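Local atomic coordinates of spermidine synthase (Corynebacterium glutamicum ATCC 13032, PDB entry 3GJY), a protein that probably makes spermidine by transferring an aminopropyl group from decarboxylated S-adenosylmethionine to putrescine. Residues 24-29 and 33-38; 37-42 and 55-60; 128-133 and 141-146. One frame throughout, in Å; residues are numbered along the deposited sequence. Where two conformers were deposited one is given.

Interaction 1 of 3, residues 24-29 and 33-38; sequences AGTYEG and VIELEA
Strands 25-28 and 33-38 run antiparallel, their axes 4.6 Å apart, and exchange paired backbone hydrogen bonds at Gly25-Leu36 and Tyr27-Ile34, the straightest being Ile34 N to Tyr27 O at 174°. The non-hydrogen-bonded pair Thr26-Glu35 sends its side chains to the opposite face from Tyr27, Ile34 and Leu36. There, in one of two Glu35 conformers, Thr26 OG1 comes to 2.5 Å of Glu35 OE1, so short that its length is doubtful; in this conformer the bend at chi2 (86°) brings the carboxylate to Thr26. On the other face Tyr27 CE2 touches Leu36 CD1 at 3.7 Å, the two side chains crossing at about a right angle. The aromatic ring adds apolar surface here, while Tyr27 OH bonds to Ile23 O. Ile34 extends CD1 to 3.9 Å from Gly29 CA. Gly25 suits its place because its phi of 150° would jam a CB against the preceding carbonyl oxygen. The polar pair thus lies on the more exposed face, whereas Leu128 and Trp132 of helix 123-132 cover the apolar one. The alternating hydrogen-bonded and non-hydrogen-bonded pairs are those of an antiparallel beta hairpin, here at the edge of the four-stranded N-terminal sheet that, in spermidine synthases, precedes the Rossmann-like domain.

Interaction 2 of 3, residues 37-42 and 55-60; sequences EADSYT and SSHIVL
Asp39 meets the imidazole of His57 at its NE2 edge, the two side chains coming from opposite directions. The main bond runs from His57 NE2 to Asp39 OD2, 2.7 Å long and 152° at the hydrogen. OD2 receives it on its syn lone pair and lies almost exactly in the ring plane. The N-H is thus directed mainly to OD2, with Asp39 OD1 a weak second acceptor, 3.0 Å from the same His57 NE2. Carboxylate and ring are only 11° apart, and this nearly coplanar grip by two oxygens fixes the rotation of the imidazole. Beside this polar pair, Thr42 CG2 touches Val59 CG2 at 3.9 Å, a small methyl contact at about a right angle. The contact bridges two strands of the four-stranded antiparallel N-terminal sheet that are separated by strand 45-50: Asp39 follows strand 33-38, and His57 belongs to strand 53-59. A long side chain with a donor at its far end therefore suits position 57; His57 reaches out with CG anti to its backbone N (chi1 -178°). In the second shell, Glu67 touches His57, while the backbone of Asp39 is hydrogen-bonded to that of Gly45. Earlier in strand 53-59, Ser55 and Ser56 both face Ile48 in a classic beta bulge, and Ser56 OG bonds to Thr102 OG1 at the start of helix 102-110.

Interaction 3 of 3, residues 128-133 and 141-146; sequences LSREWF and VKIRVD. With FMT (formic acid), chain B.
The guanidinium of Arg130 is met at its edge, where Val141 O and a water both lie in its plane. A second flat group, the Phe133 ring at the helix end, has Leu128 O of its own segment 3.9 Å above one face, over its centre. Arg130 NH2 donates to Val141 O over 2.8 Å, a fairly straight bond of 160° at the hydrogen, yet the nitrogen stands above the carbonyl plane, 39° out of it. The same NH2 donates to the water 3.0 Å away, which also accepts from Ile143 N, so one nitrogen serves the strand directly and through a bridge. Bends at chi2 and chi3 fold the arginine round to the strand, and NH1 bonds to Pro136 O in the connecting loop. Helix 123-132 and strand 141-145 are the last two elements of a right-handed beta-alpha-beta unit begun by strand 115-120, as in the Rossmann-like fold of the AdoMet-dependent methyltransferases. The strand is at the edge of the mixed sheet, and the helix packs on it nearly antiparallel. Between them, Ile143 has its CB directed toward the helix, and its CD1 lies 4.2 Å from Ser129 CB; a branched apolar residue suits that interface, and a short serine suits the contact with it. Ser129 OG is within hydrogen-bonding range of O1 of a formic acid molecule, probably from the crystallisation liquor, and of Leu125 O in its own helix; its single proton can serve only one of them at a time.

Overall arrangement
From the N terminus, interaction 1 closes first, across the short turn between strands 25-28 and 33-38. Interaction 2 begins where it ends, sharing Glu37 and Ala38, and closes a longer loop that contains strand 45-50. Interaction 3 follows in series, closing the crossover from helix 123-132 to strand 141-145; none of the three nests within another. The first two belong to the N-terminal antiparallel sheet, the third to the mixed sheet of the Rossmann-like domain. Helix 123-132 and the residue after it join the two: Leu36 packs on Trp132 and Phe133, Ile34 on Leu128, and Ile58 on Phe133. The centres of interactions 1 and 3 are about 16 Å apart.

Interaction 1 of 3, residues 24-29 and 33-38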
loop_
_atom_site.group_PDB
_atom_site.type_symbol
_atom_site.label_atom_id
_atom_site.label_comp_id
_atom_site.label_asym_id
_atom_site.label_seq_id
_atom_site.Cartn_x
_atom_site.Cartn_y
_atom_site.Cartn_z
ATOM N N ALA A 24 -13.037 -19.270 -12.854
ATOM C CA ALA A 24 -12.021 -19.907 -12.025
ATOM C C ALA A 24 -10.991 -20.618 -12.879
ATOM O O ALA A 24 -11.323 -21.187 -13.941
ATOM C CB ALA A 24 -12.636 -20.855 -11.014
ATOM N N GLY A 25 -9.738 -20.559 -12.434
ATOM C CA GLY A 25 -8.686 -21.268 -13.134
ATOM C C GLY A 25 -7.344 -20.599 -13.009
ATOM O O GLY A 25 -7.129 -19.693 -12.192
ATOM N N THR A 26 -6.431 -21.080 -13.839
ATOM C CA THR A 26 -5.057 -20.619 -13.864
ATOM C C THR A 26 -4.798 -19.825 -15.129
ATOM O O THR A 26 -5.156 -20.257 -16.230
ATOM C CB THR A 26 -4.119 -21.819 -13.842
ATOM O OG1 THR A 26 -4.540 -22.719 -12.815
ATOM C CG2 THR A 26 -2.710 -21.383 -13.539
ATOM N N TYR A 27 -4.182 -18.658 -14.962
ATOM C CA TYR A 27 -3.904 -17.735 -16.082
ATOM C C TYR A 27 -2.419 -17.411 -16.123
ATOM O O TYR A 27 -1.781 -17.141 -15.091
ATOM C CB TYR A 27 -4.762 -16.461 -15.938
ATOM C CG TYR A 27 -6.225 -16.817 -15.975
ATOM C CD1 TYR A 27 -6.924 -16.821 -17.181
ATOM C CD2 TYR A 27 -6.899 -17.211 -14.815
ATOM C CE1 TYR A 27 -8.249 -17.209 -17.240
ATOM C CE2 TYR A 27 -8.244 -17.618 -14.862
ATOM C CZ TYR A 27 -8.908 -17.607 -16.075
ATOM O OH TYR A 27 -10.229 -17.980 -16.161
ATOM N N GLU A 28 -1.833 -17.445 -17.312
ATOM C CA GLU A 28 -0.430 -17.121 -17.456
ATOM C C GLU A 28 -0.265 -15.603 -17.566
ATOM O O GLU A 28 -0.693 -14.984 -18.559
ATOM C CB GLU A 28 0.127 -17.839 -18.694
ATOM C CG GLU A 28 1.508 -17.409 -19.137
ATOM C CD GLU A 28 1.977 -18.194 -20.361
ATOM O OE1 GLU A 28 1.960 -17.637 -21.473
ATOM O OE2 GLU A 28 2.324 -19.383 -20.217
ATOM N N GLY A 29 0.304 -14.989 -16.547
ATOM C CA GLY A 29 0.598 -13.577 -16.611
ATOM C C GLY A 29 1.912 -13.341 -17.320
ATOM O O GLY A 29 2.647 -14.284 -17.700
ATOM N N VAL A 33 2.132 -16.483 -12.492
ATOM C CA VAL A 33 0.935 -17.304 -12.720
ATOM C C VAL A 33 -0.169 -16.788 -11.815
ATOM O O VAL A 33 0.039 -16.560 -10.612
ATOM C CB VAL A 33 1.155 -18.826 -12.552
ATOM C CG1 VAL A 33 2.279 -19.302 -13.464
ATOM C CG2 VAL A 33 1.430 -19.228 -11.105
ATOM N N ILE A 34 -1.337 -16.574 -12.395
ATOM C CA ILE A 34 -2.463 -15.967 -11.676
ATOM C C ILE A 34 -3.560 -17.021 -11.493
ATOM O O ILE A 34 -4.022 -17.582 -12.489
ATOM C CB ILE A 34 -3.031 -14.780 -12.486
ATOM C CG1 ILE A 34 -1.936 -13.744 -12.776
ATOM C CG2 ILE A 34 -4.194 -14.132 -11.732
ATOM C CD1 ILE A 34 -2.205 -12.908 -14.026
ATOM N N GLU A 35 -3.981 -17.260 -10.252
ATOM C CA GLU A 35 -5.050 -18.230 -9.998
ATOM C C GLU A 35 -6.269 -17.540 -9.428
ATOM O O GLU A 35 -6.169 -16.742 -8.502
ATOM C CB GLU A 35 -4.593 -19.350 -9.064
ATOM C CG GLU A 35 -5.609 -20.466 -8.921
ATOM C CD GLU A 35 -5.465 -21.489 -10.000
ATOM O OE1 GLU A 35 -4.410 -21.460 -10.674
ATOM O OE2 GLU A 35 -6.387 -22.321 -10.158
ATOM N N LEU A 36 -7.430 -17.838 -10.024
ATOM C CA LEU A 36 -8.693 -17.287 -9.546
ATOM C C LEU A 36 -9.511 -18.415 -8.966
ATOM O O LEU A 36 -9.756 -19.413 -9.650
ATOM C CB LEU A 36 -9.452 -16.628 -10.702
ATOM C CG LEU A 36 -8.665 -15.601 -11.543
ATOM C CD1 LEU A 36 -9.564 -15.002 -12.598
ATOM C CD2 LEU A 36 -7.996 -14.480 -10.693
ATOM N N GLU A 37 -9.936 -18.252 -7.706
ATOM C CA GLU A 37 -10.747 -19.273 -7.029
ATOM C C GLU A 37 -12.035 -18.642 -6.478
ATOM O O GLU A 37 -11.993 -17.616 -5.793
ATOM C CB GLU A 37 -9.937 -19.901 -5.890
ATOM C CG GLU A 37 -8.750 -20.721 -6.310
ATOM C CD GLU A 37 -7.900 -21.125 -5.121
ATOM O OE1 GLU A 37 -7.023 -20.345 -4.727
ATOM O OE2 GLU A 37 -8.109 -22.240 -4.565
ATOM N N ALA A 38 -13.172 -19.264 -6.761
ATOM C CA ALA A 38 -14.465 -18.782 -6.264
ATOM C C ALA A 38 -14.631 -19.224 -4.825
ATOM O O ALA A 38 -14.363 -20.384 -4.492
ATOM C CB ALA A 38 -15.602 -19.367 -7.117
#

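Interaction 2 of 3, residues 37-42 and 55-60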
loop_
_atom_site.group_PDB
_atom_site.type_symbol
_atom_site.label_atom_id
_atom_site.label_comp_id
_atom_site.label_asym_id
_atom_site.label_seq_id
_atom_site.Cartn_x
_atom_site.Cartn_y
_atom_site.Cartn_z
ATOM N N GLU A 37 -9.936 -18.252 -7.706
ATOM C CA GLU A 37 -10.747 -19.273 -7.029
ATOM C C GLU A 37 -12.035 -18.642 -6.478
ATOM O O GLU A 37 -11.993 -17.616 -5.793
ATOM C CB GLU A 37 -9.937 -19.901 -5.890
ATOM C CG GLU A 37 -8.750 -20.721 -6.310
ATOM C CD GLU A 37 -7.900 -21.125 -5.121
ATOM O OE1 GLU A 37 -7.023 -20.345 -4.727
ATOM O OE2 GLU A 37 -8.109 -22.240 -4.565
ATOM N N ALA A 38 -13.172 -19.264 -6.761
ATOM C CA ALA A 38 -14.465 -18.782 -6.264
ATOM C C ALA A 38 -14.631 -19.224 -4.825
ATOM O O ALA A 38 -14.363 -20.384 -4.492
ATOM C CB ALA A 38 -15.602 -19.367 -7.117
ATOM N N ASP A 39 -15.058 -18.314 -3.961
ATOM C CA ASP A 39 -15.407 -18.681 -2.583
ATOM C C ASP A 39 -16.544 -19.702 -2.557
ATOM O O ASP A 39 -17.573 -19.505 -3.201
ATOM C CB ASP A 39 -15.919 -17.464 -1.807
ATOM C CG ASP A 39 -14.855 -16.428 -1.482
ATOM O OD1 ASP A 39 -13.639 -16.603 -1.703
ATOM O OD2 ASP A 39 -15.301 -15.386 -0.982
ATOM N N SER A 40 -16.386 -20.737 -1.751
ATOM C CA SER A 40 -17.462 -21.739 -1.581
ATOM C C SER A 40 -18.706 -21.154 -0.921
ATOM O O SER A 40 -19.831 -21.526 -1.237
ATOM C CB SER A 40 -16.947 -22.944 -0.804
ATOM O OG SER A 40 -16.061 -23.650 -1.645
ATOM N N TYR A 41 -18.475 -20.213 -0.011
ATOM C CA TYR A 41 -19.571 -19.698 0.829
ATOM C C TYR A 41 -20.102 -18.310 0.488
ATOM O O TYR A 41 -21.211 -17.975 0.856
ATOM C CB TYR A 41 -19.128 -19.728 2.284
ATOM C CG TYR A 41 -19.004 -21.110 2.881
ATOM C CD1 TYR A 41 -20.133 -21.911 3.034
ATOM C CD2 TYR A 41 -17.765 -21.596 3.316
ATOM C CE1 TYR A 41 -20.038 -23.184 3.655
ATOM C CE2 TYR A 41 -17.650 -22.842 3.930
ATOM C CZ TYR A 41 -18.794 -23.644 4.081
ATOM O OH TYR A 41 -18.688 -24.887 4.696
ATOM N N THR A 42 -19.312 -17.488 -0.197
ATOM C CA THR A 42 -19.709 -16.116 -0.515
ATOM C C THR A 42 -20.126 -16.032 -1.952
ATOM O O THR A 42 -19.334 -16.356 -2.848
ATOM C CB THR A 42 -18.536 -15.165 -0.296
ATOM O OG1 THR A 42 -18.093 -15.278 1.055
ATOM C CG2 THR A 42 -18.905 -13.715 -0.583
ATOM N N SER A 55 -3.327 -12.981 -2.958
ATOM C CA SER A 55 -2.911 -11.598 -3.158
ATOM C C SER A 55 -4.034 -10.579 -3.068
ATOM O O SER A 55 -3.793 -9.455 -2.691
ATOM C CB SER A 55 -2.139 -11.448 -4.454
ATOM O OG SER A 55 -0.899 -12.114 -4.284
ATOM N N SER A 56 -5.231 -10.944 -3.476
ATOM C CA SER A 56 -6.380 -10.095 -3.182
ATOM C C SER A 56 -7.650 -10.937 -3.026
ATOM O O SER A 56 -7.672 -12.119 -3.395
ATOM C CB SER A 56 -6.590 -9.015 -4.251
ATOM O OG SER A 56 -7.547 -8.105 -3.750
ATOM N N HIS A 57 -8.686 -10.339 -2.444
ATOM C CA HIS A 57 -9.988 -10.967 -2.362
ATOM C C HIS A 57 -11.032 -9.912 -2.605
ATOM O O HIS A 57 -10.914 -8.811 -2.056
ATOM C CB HIS A 57 -10.184 -11.649 -1.003
ATOM C CG HIS A 57 -11.495 -12.335 -0.901
ATOM N ND1 HIS A 57 -12.656 -11.654 -0.595
ATOM C CD2 HIS A 57 -11.855 -13.618 -1.141
ATOM C CE1 HIS A 57 -13.673 -12.491 -0.659
ATOM N NE2 HIS A 57 -13.210 -13.687 -0.961
ATOM N N ILE A 58 -12.015 -10.225 -3.454
ATOM C CA ILE A 58 -13.078 -9.268 -3.772
ATOM C C ILE A 58 -14.439 -9.947 -3.689
ATOM O O ILE A 58 -14.551 -11.181 -3.842
ATOM C CB ILE A 58 -12.913 -8.644 -5.156
ATOM C CG1 ILE A 58 -12.924 -9.706 -6.268
ATOM C CG2 ILE A 58 -11.607 -7.834 -5.202
ATOM C CD1 ILE A 58 -12.798 -9.123 -7.698
ATOM N N VAL A 59 -15.458 -9.143 -3.418
ATOM C CA VAL A 59 -16.837 -9.585 -3.596
ATOM C C VAL A 59 -17.410 -8.651 -4.650
ATOM O O VAL A 59 -17.432 -7.419 -4.468
ATOM C CB VAL A 59 -17.624 -9.480 -2.285
ATOM C CG1 VAL A 59 -19.091 -9.865 -2.550
ATOM C CG2 VAL A 59 -17.002 -10.365 -1.168
ATOM N N LEU A 60 -17.868 -9.220 -5.756
ATOM C CA LEU A 60 -18.372 -8.380 -6.853
ATOM C C LEU A 60 -19.555 -7.534 -6.354
ATOM O O LEU A 60 -20.428 -8.010 -5.597
ATOM C CB LEU A 60 -18.819 -9.255 -8.035
ATOM C CG LEU A 60 -17.790 -10.268 -8.548
ATOM C CD1 LEU A 60 -18.379 -11.057 -9.743
ATOM C CD2 LEU A 60 -16.468 -9.572 -8.993
#

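Interaction 3 of 3, residues 128-133 and 141-146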
loop_
_atom_site.group_PDB
_atom_site.type_symbol
_atom_site.label_atom_id
_atom_site.label_comp_id
_atom_site.label_asym_id
_atom_site.label_seq_id
_atom_site.Cartn_x
_atom_site.Cartn_y
_atom_site.Cartn_z
ATOM N N LEU A 128 -6.705 -8.503 -16.860
ATOM C CA LEU A 128 -7.697 -9.233 -16.043
ATOM C C LEU A 128 -8.393 -8.308 -15.052
ATOM O O LEU A 128 -9.571 -8.460 -14.792
ATOM C CB LEU A 128 -7.036 -10.397 -15.274
ATOM C CG LEU A 128 -6.604 -11.560 -16.151
ATOM C CD1 LEU A 128 -5.795 -12.570 -15.311
ATOM C CD2 LEU A 128 -7.804 -12.239 -16.791
ATOM N N SER A 129 -7.641 -7.357 -14.467
ATOM C CA SER A 129 -8.239 -6.419 -13.522
ATOM C C SER A 129 -9.340 -5.604 -14.183
ATOM O O SER A 129 -10.470 -5.497 -13.651
ATOM C CB SER A 129 -7.215 -5.472 -12.904
ATOM O OG SER A 129 -6.238 -6.195 -12.151
ATOM N N ARG A 130 -9.034 -5.041 -15.365
ATOM C CA ARG A 130 -10.045 -4.237 -16.071
ATOM C C ARG A 130 -11.258 -5.082 -16.483
ATOM O O ARG A 130 -12.393 -4.600 -16.383
ATOM C CB ARG A 130 -9.392 -3.584 -17.301
ATOM C CG ARG A 130 -10.304 -2.736 -18.185
ATOM C CD ARG A 130 -10.997 -1.597 -17.467
ATOM N NE ARG A 130 -10.046 -0.580 -17.004
ATOM C CZ ARG A 130 -10.336 0.347 -16.097
ATOM N NH1 ARG A 130 -11.514 0.321 -15.486
ATOM N NH2 ARG A 130 -9.408 1.255 -15.743
ATOM N N GLU A 131 -11.022 -6.331 -16.900
ATOM C CA GLU A 131 -12.116 -7.162 -17.407
ATOM C C GLU A 131 -12.964 -7.739 -16.267
ATOM O O GLU A 131 -14.198 -7.738 -16.344
ATOM C CB GLU A 131 -11.575 -8.316 -18.267
ATOM C CG GLU A 131 -10.888 -7.937 -19.588
ATOM C CD GLU A 131 -11.757 -7.237 -20.600
ATOM O OE1 GLU A 131 -13.012 -7.219 -20.458
ATOM O OE2 GLU A 131 -11.142 -6.676 -21.548
ATOM N N TRP A 132 -12.315 -8.214 -15.192
ATOM C CA TRP A 132 -12.989 -9.096 -14.231
ATOM C C TRP A 132 -12.996 -8.668 -12.785
ATOM O O TRP A 132 -13.730 -9.254 -11.995
ATOM C CB TRP A 132 -12.340 -10.502 -14.299
ATOM C CG TRP A 132 -12.813 -11.350 -15.437
ATOM C CD1 TRP A 132 -13.881 -11.112 -16.256
ATOM C CD2 TRP A 132 -12.252 -12.599 -15.855
ATOM N NE1 TRP A 132 -14.029 -12.150 -17.157
ATOM C CE2 TRP A 132 -13.039 -13.069 -16.946
ATOM C CE3 TRP A 132 -11.189 -13.382 -15.396
ATOM C CZ2 TRP A 132 -12.769 -14.289 -17.595
ATOM C CZ3 TRP A 132 -10.907 -14.598 -16.050
ATOM C CH2 TRP A 132 -11.706 -15.028 -17.127
ATOM N N PHE A 133 -12.145 -7.724 -12.393
ATOM C CA PHE A 133 -12.013 -7.423 -10.974
ATOM C C PHE A 133 -12.832 -6.228 -10.499
ATOM O O PHE A 133 -12.603 -5.680 -9.411
ATOM C CB PHE A 133 -10.563 -7.403 -10.467
ATOM C CG PHE A 133 -9.753 -8.654 -10.798
ATOM C CD1 PHE A 133 -10.354 -9.906 -11.050
ATOM C CD2 PHE A 133 -8.356 -8.534 -10.900
ATOM C CE1 PHE A 133 -9.554 -11.044 -11.377
ATOM C CE2 PHE A 133 -7.548 -9.640 -11.208
ATOM C CZ PHE A 133 -8.154 -10.903 -11.468
ATOM N N VAL A 141 -10.499 4.650 -11.632
ATOM C CA VAL A 141 -9.354 3.722 -11.565
ATOM C C VAL A 141 -8.744 3.676 -12.955
ATOM O O VAL A 141 -9.426 3.344 -13.914
ATOM C CB VAL A 141 -9.715 2.289 -11.083
ATOM C CG1 VAL A 141 -8.455 1.366 -11.180
ATOM C CG2 VAL A 141 -10.222 2.342 -9.622
ATOM N N LYS A 142 -7.475 4.066 -13.050
ATOM C CA LYS A 142 -6.703 4.083 -14.312
ATOM C C LYS A 142 -5.476 3.234 -14.127
ATOM O O LYS A 142 -4.802 3.392 -13.102
ATOM C CB LYS A 142 -6.306 5.509 -14.674
ATOM C CG LYS A 142 -5.507 5.688 -15.977
ATOM C CD LYS A 142 -5.244 7.233 -16.145
ATOM C CE LYS A 142 -4.574 7.599 -17.442
ATOM N NZ LYS A 142 -4.372 9.097 -17.521
ATOM N N ILE A 143 -5.212 2.307 -15.038
ATOM C CA ILE A 143 -4.043 1.399 -14.901
ATOM C C ILE A 143 -2.958 1.810 -15.879
ATOM O O ILE A 143 -3.230 2.006 -17.075
ATOM C CB ILE A 143 -4.430 -0.086 -15.127
ATOM C CG1 ILE A 143 -5.639 -0.476 -14.232
ATOM C CG2 ILE A 143 -3.225 -0.988 -14.922
ATOM C CD1 ILE A 143 -6.305 -1.764 -14.642
ATOM N N ARG A 144 -1.748 1.978 -15.365
ATOM C CA ARG A 144 -0.576 2.200 -16.209
ATOM C C ARG A 144 0.303 0.966 -16.069
ATOM O O ARG A 144 0.702 0.630 -14.943
ATOM C CB ARG A 144 0.164 3.468 -15.736
ATOM C CG ARG A 144 1.396 3.768 -16.512
ATOM C CD ARG A 144 2.022 5.073 -16.095
ATOM N NE ARG A 144 3.297 5.209 -16.773
ATOM C CZ ARG A 144 4.030 6.316 -16.719
ATOM N NH1 ARG A 144 3.591 7.352 -16.034
ATOM N NH2 ARG A 144 5.184 6.356 -17.349
ATOM N N VAL A 145 0.646 0.336 -17.199
ATOM C CA VAL A 145 1.518 -0.844 -17.179
ATOM C C VAL A 145 2.938 -0.313 -17.353
ATOM O O VAL A 145 3.305 0.203 -18.434
ATOM C CB VAL A 145 1.156 -1.840 -18.267
ATOM C CG1 VAL A 145 2.157 -3.000 -18.251
ATOM C CG2 VAL A 145 -0.265 -2.341 -18.013
ATOM N N ASP A 146 3.714 -0.365 -16.260
ATOM C CA ASP A 146 5.035 0.264 -16.235
ATOM C C ASP A 146 5.804 -0.233 -15.019
ATOM O O ASP A 146 5.216 -0.871 -14.143
ATOM C CB ASP A 146 4.872 1.788 -16.141
ATOM C CG ASP A 146 5.901 2.549 -16.963
ATOM O OD1 ASP A 146 7.054 2.105 -17.060
ATOM O OD2 ASP A 146 5.533 3.610 -17.510
HETATM C C FMT B . -2.911 -5.237 -10.239
HETATM O O1 FMT B . -3.841 -5.428 -11.019
HETATM O O2 FMT B . -2.362 -4.155 -10.055
HETATM O O HOH W 1 -6.960 1.969 -17.258
#